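Local coordinates for alpha-L-rhamnosidase (Streptomyces avermitilis, PDB 3W5M), which hydrolyses terminal alpha-L-rhamnose residues from citrus flavonoids and gum arabic, and binds L-rhamnose through a calcium-dependent carbohydrate-binding module, at residues G418-A424 with D455-V461; G696-V700 with V723-L727. All blocks are in the same frame, centred on the assembly; numbering follows the deposited sequence.

Contact 1. Residues G418-A424 with D455-V461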
ATOM      1  N   GLY A 418       7.782  28.655  -5.802  1.00 22.15           N
ATOM      2  CA  GLY A 418       7.898  29.502  -6.984  1.00 23.66           C
ATOM      3  C   GLY A 418       9.346  29.757  -7.390  1.00 25.40           C
ATOM      4  O   GLY A 418      10.277  29.154  -6.838  1.00 23.30           O
ATOM      5  N   PRO A 419       9.546  30.650  -8.379  1.00 26.78           N
ATOM      6  CA  PRO A 419      10.813  30.765  -9.108  1.00 26.57           C
ATOM      7  C   PRO A 419      11.993  31.210  -8.257  1.00 25.97           C
ATOM      8  O   PRO A 419      13.136  30.979  -8.656  1.00 24.94           O
ATOM      9  CB  PRO A 419      10.505  31.827 -10.183  1.00 28.97           C
ATOM     10  CG  PRO A 419       9.003  31.767 -10.352  1.00 28.82           C
ATOM     11  CD  PRO A 419       8.518  31.557  -8.938  1.00 28.44           C
ATOM     12  N   ASP A 420      11.731  31.822  -7.101  1.00 25.74           N
ATOM     13  CA  ASP A 420      12.814  32.322  -6.259  1.00 27.92           C
ATOM     14  C   ASP A 420      13.483  31.217  -5.382  1.00 27.00           C
ATOM     15  O   ASP A 420      14.511  31.459  -4.733  1.00 27.73           O
ATOM     16  CB  ASP A 420      12.358  33.541  -5.437  1.00 35.16           C
ATOM     17  CG  ASP A 420      10.961  33.363  -4.769  1.00 44.46           C
ATOM     18  OD1 ASP A 420      10.163  32.426  -5.108  1.00 46.17           O
ATOM     19  OD2 ASP A 420      10.650  34.213  -3.898  1.00 49.01           O
ATOM     20  N   TRP A 421      12.921  30.004  -5.365  1.00 22.96           N
ATOM     21  CA  TRP A 421      13.515  28.902  -4.583  1.00 21.56           C
ATOM     22  C   TRP A 421      14.833  28.420  -5.197  1.00 20.96           C
ATOM     23  O   TRP A 421      15.084  28.575  -6.398  1.00 22.40           O
ATOM     24  CB  TRP A 421      12.508  27.708  -4.490  1.00 19.03           C
ATOM     25  CG  TRP A 421      11.354  27.942  -3.531  1.00 19.04           C
ATOM     26  CD1 TRP A 421      10.508  29.044  -3.485  1.00 19.72           C
ATOM     27  CD2 TRP A 421      10.887  27.045  -2.526  1.00 19.73           C
ATOM     28  NE1 TRP A 421       9.576  28.887  -2.495  1.00 19.92           N
ATOM     29  CE2 TRP A 421       9.786  27.667  -1.886  1.00 19.88           C
ATOM     30  CE3 TRP A 421      11.306  25.771  -2.082  1.00 18.97           C
ATOM     31  CZ2 TRP A 421       9.088  27.056  -0.843  1.00 19.13           C
ATOM     32  CZ3 TRP A 421      10.601  25.164  -1.053  1.00 19.05           C
ATOM     33  CH2 TRP A 421       9.514  25.804  -0.441  1.00 18.61           C
ATOM     34  N   ARG A 422      15.686  27.800  -4.379  1.00 21.09           N
ATOM     35  CA  ARG A 422      16.978  27.327  -4.848  1.00 21.14           C
ATOM     36  C   ARG A 422      17.124  25.831  -4.524  1.00 19.64           C
ATOM     37  O   ARG A 422      16.480  25.358  -3.615  1.00 19.57           O
ATOM     38  CB  ARG A 422      18.086  28.175  -4.213  1.00 26.05           C
ATOM     39  CG  ARG A 422      18.000  29.606  -4.754  1.00 29.58           C
ATOM     40  CD  ARG A 422      19.013  30.558  -4.172  1.00 35.98           C
ATOM     41  NE  ARG A 422      20.377  30.325  -4.637  1.00 40.19           N
ATOM     42  CZ  ARG A 422      20.823  30.526  -5.876  1.00 45.58           C
ATOM     43  NH1 ARG A 422      20.012  30.940  -6.846  1.00 46.83           N
ATOM     44  NH2 ARG A 422      22.101  30.301  -6.144  1.00 49.84           N
ATOM     45  N   ALA A 423      17.950  25.148  -5.297  1.00 20.19           N
ATOM     46  CA  ALA A 423      18.082  23.692  -5.271  1.00 21.15           C
ATOM     47  C   ALA A 423      19.521  23.224  -5.263  1.00 21.93           C
ATOM     48  O   ALA A 423      20.421  23.897  -5.801  1.00 24.32           O
ATOM     49  CB  ALA A 423      17.312  23.076  -6.441  1.00 18.43           C
ATOM     50  N   ALA A 424      19.743  22.057  -4.648  1.00 20.61           N
ATOM     51  CA  ALA A 424      21.055  21.393  -4.611  1.00 20.58           C
ATOM     52  C   ALA A 424      20.823  19.898  -4.538  1.00 21.09           C
ATOM     53  O   ALA A 424      19.747  19.462  -4.088  1.00 21.15           O
ATOM     54  CB  ALA A 424      21.858  21.845  -3.417  1.00 21.50           C
ATOM     55  N   ASP A 455      23.334  29.737   0.487  1.00 34.72           N
ATOM     56  CA  ASP A 455      22.969  28.969  -0.710  1.00 35.02           C
ATOM     57  C   ASP A 455      23.327  29.627  -2.058  1.00 37.46           C
ATOM     58  O   ASP A 455      22.711  29.333  -3.091  1.00 34.35           O
ATOM     59  CB  ASP A 455      21.474  28.544  -0.669  1.00 36.99           C
ATOM     60  CG  ASP A 455      20.486  29.730  -0.715  1.00 38.75           C
ATOM     61  OD1 ASP A 455      20.933  30.900  -0.836  1.00 39.93           O
ATOM     62  OD2 ASP A 455      19.241  29.477  -0.644  1.00 37.58           O
ATOM     63  N   ARG A 456      24.338  30.491  -2.072  1.00 42.73           N
ATOM     64  CA  ARG A 456      24.688  31.209  -3.310  1.00 42.38           C
ATOM     65  C   ARG A 456      25.108  30.296  -4.464  1.00 40.90           C
ATOM     66  O   ARG A 456      24.918  30.650  -5.625  1.00 43.30           O
ATOM     67  CB  ARG A 456      25.748  32.279  -3.042  1.00 48.71           C
ATOM     68  CG  ARG A 456      25.174  33.654  -2.719  1.00 51.79           C
ATOM     69  CD  ARG A 456      25.957  34.337  -1.604  1.00 58.59           C
ATOM     70  NE  ARG A 456      27.406  34.171  -1.760  1.00 63.38           N
ATOM     71  CZ  ARG A 456      28.286  34.142  -0.760  1.00 64.13           C
ATOM     72  NH1 ARG A 456      27.893  34.269   0.502  1.00 65.08           N
ATOM     73  NH2 ARG A 456      29.572  33.980  -1.026  1.00 64.55           N
ATOM     74  N   ALA A 457      25.669  29.130  -4.141  1.00 38.93           N
ATOM     75  CA  ALA A 457      26.050  28.139  -5.150  1.00 39.30           C
ATOM     76  C   ALA A 457      25.003  27.029  -5.370  1.00 35.82           C
ATOM     77  O   ALA A 457      25.265  26.057  -6.066  1.00 38.78           O
ATOM     78  CB  ALA A 457      27.404  27.539  -4.821  1.00 37.75           C
ATOM     79  N   TRP A 458      23.834  27.168  -4.753  1.00 33.06           N
ATOM     80  CA  TRP A 458      22.657  26.374  -5.149  1.00 30.44           C
ATOM     81  C   TRP A 458      22.105  26.876  -6.500  1.00 32.58           C
ATOM     82  O   TRP A 458      22.479  27.959  -6.962  1.00 34.69           O
ATOM     83  CB  TRP A 458      21.611  26.443  -4.037  1.00 28.79           C
ATOM     84  CG  TRP A 458      21.962  25.626  -2.821  1.00 27.77           C
ATOM     85  CD1 TRP A 458      23.205  25.497  -2.228  1.00 27.00           C
ATOM     86  CD2 TRP A 458      21.059  24.862  -2.019  1.00 25.39           C
ATOM     87  NE1 TRP A 458      23.117  24.672  -1.136  1.00 26.57           N
ATOM     88  CE2 TRP A 458      21.816  24.269  -0.983  1.00 25.27           C
ATOM     89  CE3 TRP A 458      19.686  24.594  -2.091  1.00 25.13           C
ATOM     90  CZ2 TRP A 458      21.244  23.431  -0.023  1.00 23.91           C
ATOM     91  CZ3 TRP A 458      19.123  23.758  -1.148  1.00 23.62           C
ATOM     92  CH2 TRP A 458      19.905  23.190  -0.108  1.00 24.89           C
ATOM     93  N   LEU A 459      21.233  26.108  -7.163  1.00 28.82           N
ATOM     94  CA  LEU A 459      20.754  26.517  -8.489  1.00 29.21           C
ATOM     95  C   LEU A 459      19.311  26.992  -8.448  1.00 29.45           C
ATOM     96  O   LEU A 459      18.537  26.504  -7.629  1.00 29.49           O
ATOM     97  CB  LEU A 459      20.888  25.358  -9.482  1.00 30.73           C
ATOM     98  CG  LEU A 459      22.288  24.753  -9.626  1.00 32.75           C
ATOM     99  CD1 LEU A 459      22.240  23.467 -10.451  1.00 34.83           C
ATOM    100  CD2 LEU A 459      23.241  25.787 -10.230  1.00 35.26           C
ATOM    101  N   ALA A 460      18.939  27.934  -9.325  1.00 25.62           N
ATOM    102  CA  ALA A 460      17.534  28.335  -9.432  1.00 24.69           C
ATOM    103  C   ALA A 460      16.691  27.106  -9.778  1.00 23.05           C
ATOM    104  O   ALA A 460      17.102  26.279 -10.606  1.00 23.75           O
ATOM    105  CB  ALA A 460      17.349  29.412 -10.507  1.00 24.44           C
ATOM    106  N   VAL A 461      15.547  26.966  -9.109  1.00 22.75           N
ATOM    107  CA  VAL A 461      14.545  25.958  -9.493  1.00 22.72           C
ATOM    108  C   VAL A 461      13.942  26.290 -10.845  1.00 24.89           C
ATOM    109  O   VAL A 461      14.123  27.381 -11.363  1.00 25.63           O
ATOM    110  CB  VAL A 461      13.418  25.848  -8.447  1.00 21.77           C
ATOM    111  CG1 VAL A 461      13.963  25.345  -7.124  1.00 20.69           C
ATOM    112  CG2 VAL A 461      12.674  27.169  -8.285  1.00 21.13           C
TER
HETATM  113  O   HOH W   1      13.554  30.045 -11.283  1.00 30.10           O
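R422 reaches across to the backbone of the type I beta turn D455-W458 and grips one carbonyl oxygen, D455 O, with two nitrogens. NE lies 3.0 Å from D455 O at an N-H...O angle of 163°, above the carbonyl plane, whereas NH2 uses an in-plane lone pair of the same oxygen. D455 O also takes the turn's own bond from W458 N, so three N-H groups meet on it. The R422 chain is extended at chi2 but bends at chi3 (72°), which brings the guanidinium edge to D455 O and R456 O; the latter adds a weak bond to NH2. The D455 carboxylate stands 72° from the guanidinium plane, its salt bridge to R422 long, and gives OD2 to R306 of the neighbouring strand 303-311.

Beyond the turn, A423 and L459 form an antiparallel hydrogen-bonded pair, with L459 N 2.7 Å from A423 O. A424 CB sits over one face of the W458 indole, 3.5 Å from the centroid of its six-membered ring, a CH-pi contact; D455 CB lies against the opposite face. Farther along, V461 N bonds to W421 O, and V461 CG1 packs 3.8 Å from W421 CB. One water donates to both P419 O and V461 O.

The contact joins strands 422-424 and 459-463 of an antiparallel sheet. Its chemistry implies that R422, donating N-H groups to backbone carbonyls, probably helps hold the D455-W458 turn against strand 422-424, an inner strand between 459-463 and 303-311.

Contact 2. Residues G696-V700 with V723-L727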
ATOM      1  N   GLY A 696     -12.440  -7.371 -10.981  1.00 20.88           N
ATOM      2  CA  GLY A 696     -13.222  -6.169 -11.227  1.00 21.64           C
ATOM      3  C   GLY A 696     -14.409  -6.044 -10.294  1.00 21.14           C
ATOM      4  O   GLY A 696     -14.839  -4.912  -9.980  1.00 21.24           O
ATOM      5  N   ASP A 697     -14.924  -7.182  -9.804  1.00 20.83           N
ATOM      6  CA  ASP A 697     -16.046  -7.171  -8.861  1.00 22.42           C
ATOM      7  C   ASP A 697     -15.793  -6.499  -7.509  1.00 20.40           C
ATOM      8  O   ASP A 697     -16.741  -6.243  -6.766  1.00 19.38           O
ATOM      9  CB  ASP A 697     -16.595  -8.579  -8.680  1.00 22.90           C
ATOM     10  CG  ASP A 697     -17.139  -9.114  -9.980  1.00 25.84           C
ATOM     11  OD1 ASP A 697     -18.249  -8.673 -10.381  1.00 25.02           O
ATOM     12  OD2 ASP A 697     -16.411  -9.908 -10.621  1.00 28.79           O
ATOM     13  N   ALA A 698     -14.529  -6.186  -7.209  1.00 19.53           N
ATOM     14  CA  ALA A 698     -14.207  -5.396  -6.041  1.00 20.41           C
ATOM     15  C   ALA A 698     -14.980  -4.089  -6.014  1.00 19.94           C
ATOM     16  O   ALA A 698     -15.298  -3.583  -4.938  1.00 20.32           O
ATOM     17  CB  ALA A 698     -12.706  -5.126  -5.967  1.00 20.04           C
ATOM     18  N   GLY A 699     -15.258  -3.539  -7.189  1.00 18.90           N
ATOM     19  CA  GLY A 699     -16.075  -2.315  -7.337  1.00 20.51           C
ATOM     20  C   GLY A 699     -17.481  -2.399  -6.740  1.00 21.41           C
ATOM     21  O   GLY A 699     -18.092  -1.372  -6.448  1.00 21.11           O
ATOM     22  N   VAL A 700     -18.000  -3.627  -6.598  1.00 21.35           N
ATOM     23  CA  VAL A 700     -19.283  -3.916  -5.960  1.00 20.11           C
ATOM     24  C   VAL A 700     -19.117  -4.447  -4.522  1.00 20.75           C
ATOM     25  O   VAL A 700     -19.791  -3.987  -3.577  1.00 20.03           O
ATOM     26  CB  VAL A 700     -20.076  -4.982  -6.780  1.00 20.53           C
ATOM     27  CG1 VAL A 700     -21.548  -4.962  -6.362  1.00 20.62           C
ATOM     28  CG2 VAL A 700     -19.888  -4.763  -8.272  1.00 20.34           C
ATOM     29  N   VAL A 723     -21.285   0.692 -10.486  1.00 22.01           N
ATOM     30  CA  VAL A 723     -21.787  -0.684 -10.380  1.00 23.00           C
ATOM     31  C   VAL A 723     -22.761  -0.949 -11.552  1.00 23.01           C
ATOM     32  O   VAL A 723     -22.640  -1.966 -12.228  1.00 22.43           O
ATOM     33  CB  VAL A 723     -22.450  -0.939  -9.008  1.00 22.55           C
ATOM     34  CG1 VAL A 723     -23.263  -2.241  -8.991  1.00 22.83           C
ATOM     35  CG2 VAL A 723     -21.386  -0.989  -7.909  1.00 23.67           C
ATOM     36  N   HIS A 724     -23.685  -0.012 -11.790  1.00 24.67           N
ATOM     37  CA  HIS A 724     -24.586  -0.074 -12.966  1.00 25.91           C
ATOM     38  C   HIS A 724     -23.785  -0.239 -14.251  1.00 25.61           C
ATOM     39  O   HIS A 724     -24.112  -1.102 -15.082  1.00 25.50           O
ATOM     40  CB  HIS A 724     -25.518   1.160 -13.047  1.00 27.92           C
ATOM     41  CG  HIS A 724     -26.542   1.082 -14.147  1.00 31.99           C
ATOM     42  ND1 HIS A 724     -27.824   0.610 -13.942  1.00 36.24           N
ATOM     43  CD2 HIS A 724     -26.469   1.398 -15.463  1.00 37.70           C
ATOM     44  CE1 HIS A 724     -28.499   0.644 -15.082  1.00 38.25           C
ATOM     45  NE2 HIS A 724     -27.699   1.118 -16.023  1.00 40.02           N
ATOM     46  N   ALA A 725     -22.730   0.566 -14.422  1.00 23.16           N
ATOM     47  CA  ALA A 725     -21.942   0.520 -15.639  1.00 23.30           C
ATOM     48  C   ALA A 725     -21.205  -0.815 -15.781  1.00 22.25           C
ATOM     49  O   ALA A 725     -21.023  -1.298 -16.896  1.00 24.21           O
ATOM     50  CB  ALA A 725     -20.973   1.688 -15.704  1.00 22.10           C
ATOM     51  N   TRP A 726     -20.790  -1.397 -14.647  1.00 21.78           N
ATOM     52  CA  TRP A 726     -20.094  -2.691 -14.606  1.00 20.94           C
ATOM     53  C   TRP A 726     -21.067  -3.775 -15.032  1.00 23.11           C
ATOM     54  O   TRP A 726     -20.712  -4.623 -15.864  1.00 23.23           O
ATOM     55  CB  TRP A 726     -19.571  -2.953 -13.196  1.00 19.93           C
ATOM     56  CG  TRP A 726     -18.985  -4.288 -12.861  1.00 19.34           C
ATOM     57  CD1 TRP A 726     -19.329  -5.070 -11.801  1.00 20.16           C
ATOM     58  CD2 TRP A 726     -17.869  -4.932 -13.487  1.00 19.29           C
ATOM     59  NE1 TRP A 726     -18.513  -6.165 -11.718  1.00 20.08           N
ATOM     60  CE2 TRP A 726     -17.627  -6.127 -12.766  1.00 19.56           C
ATOM     61  CE3 TRP A 726     -17.062  -4.626 -14.603  1.00 19.40           C
ATOM     62  CZ2 TRP A 726     -16.609  -7.025 -13.107  1.00 19.51           C
ATOM     63  CZ3 TRP A 726     -16.039  -5.554 -14.967  1.00 19.50           C
ATOM     64  CH2 TRP A 726     -15.839  -6.733 -14.215  1.00 19.84           C
ATOM     65  N   LEU A 727     -22.295  -3.727 -14.504  1.00 23.06           N
ATOM     66  CA  LEU A 727     -23.292  -4.777 -14.821  1.00 24.24           C
ATOM     67  C   LEU A 727     -23.668  -4.729 -16.293  1.00 25.67           C
ATOM     68  O   LEU A 727     -23.897  -5.786 -16.936  1.00 28.53           O
ATOM     69  CB  LEU A 727     -24.546  -4.650 -13.935  1.00 23.12           C
ATOM     70  CG  LEU A 727     -24.402  -5.089 -12.468  1.00 24.71           C
ATOM     71  CD1 LEU A 727     -25.604  -4.657 -11.644  1.00 24.32           C
ATOM     72  CD2 LEU A 727     -24.130  -6.581 -12.303  1.00 23.52           C
TER
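D697 OD1 accepts two hydrogen bonds, one from W726 NE1 across the contact and one from S767 of helix 756-777. The W726 bond is 2.9 Å from NE1 to OD1, with an N-H...O angle of 152°. The oxygen lies at the edge of the indole, close to the ring plane, but the N-H arrives from above the carboxylate plane. The planes of carboxylate and ring are 68° apart. OD2, the other oxygen, turns back to the backbone N of G694, so both oxygens of this buried acid have partners.

W726 leaves its helix with CG anti to the backbone N (chi1 172°), which sends the indole toward the segment 696-700. The G696 backbone lies over one face of the benzo ring, with G696 C 3.7 Å from W726 CZ2 and G696 O offset toward the rim. A CB on G696 would come too close to W726 CH2. On the pyrrole side, V700 CG2 comes within 3.6 Å of W726 CD1. The same methyl lies 4.1 Å from V723 CG2, and V723 CG2 also rests 3.6 Å from G699 O. F678 meets the indole from outside the two segments.

A phenylalanine in place of W726 would probably leave D697 OD1 with S767 but without its indole N-H, and the smaller ring would be likely to open a gap against the G696 backbone.

The contact packs residues 696-700, leading into helix 698-710, against helix 713-732 in the (alpha/alpha)6-barrel, directly after the rhamnose-binding W695. Its chemistry implies that a buried carboxylate, supplied with N-H and O-H donors from three parts of the chain, ties the backbone just beyond W695 to two barrel helices.

The two contacts are independent: their centres are 49 Å apart, their nearest atoms about 38 Å, and contact 1 closes in sequence before contact 2 opens. Contact 1 belongs to a beta sheet of the alpha-L-rhamnosidase N-terminal domain and lies away from the known sugar and calcium sites. Contact 2 is in the catalytic six-hairpin domain, where G696 lies about 4 Å from the side chain of W695 and about 11 Å from that of D643, both of which bind rhamnose. They also differ in burial, contact 1 being partly exposed and contact 2 wholly buried. One joins strands, the other helices, and in both a charged side chain bonds across the interface.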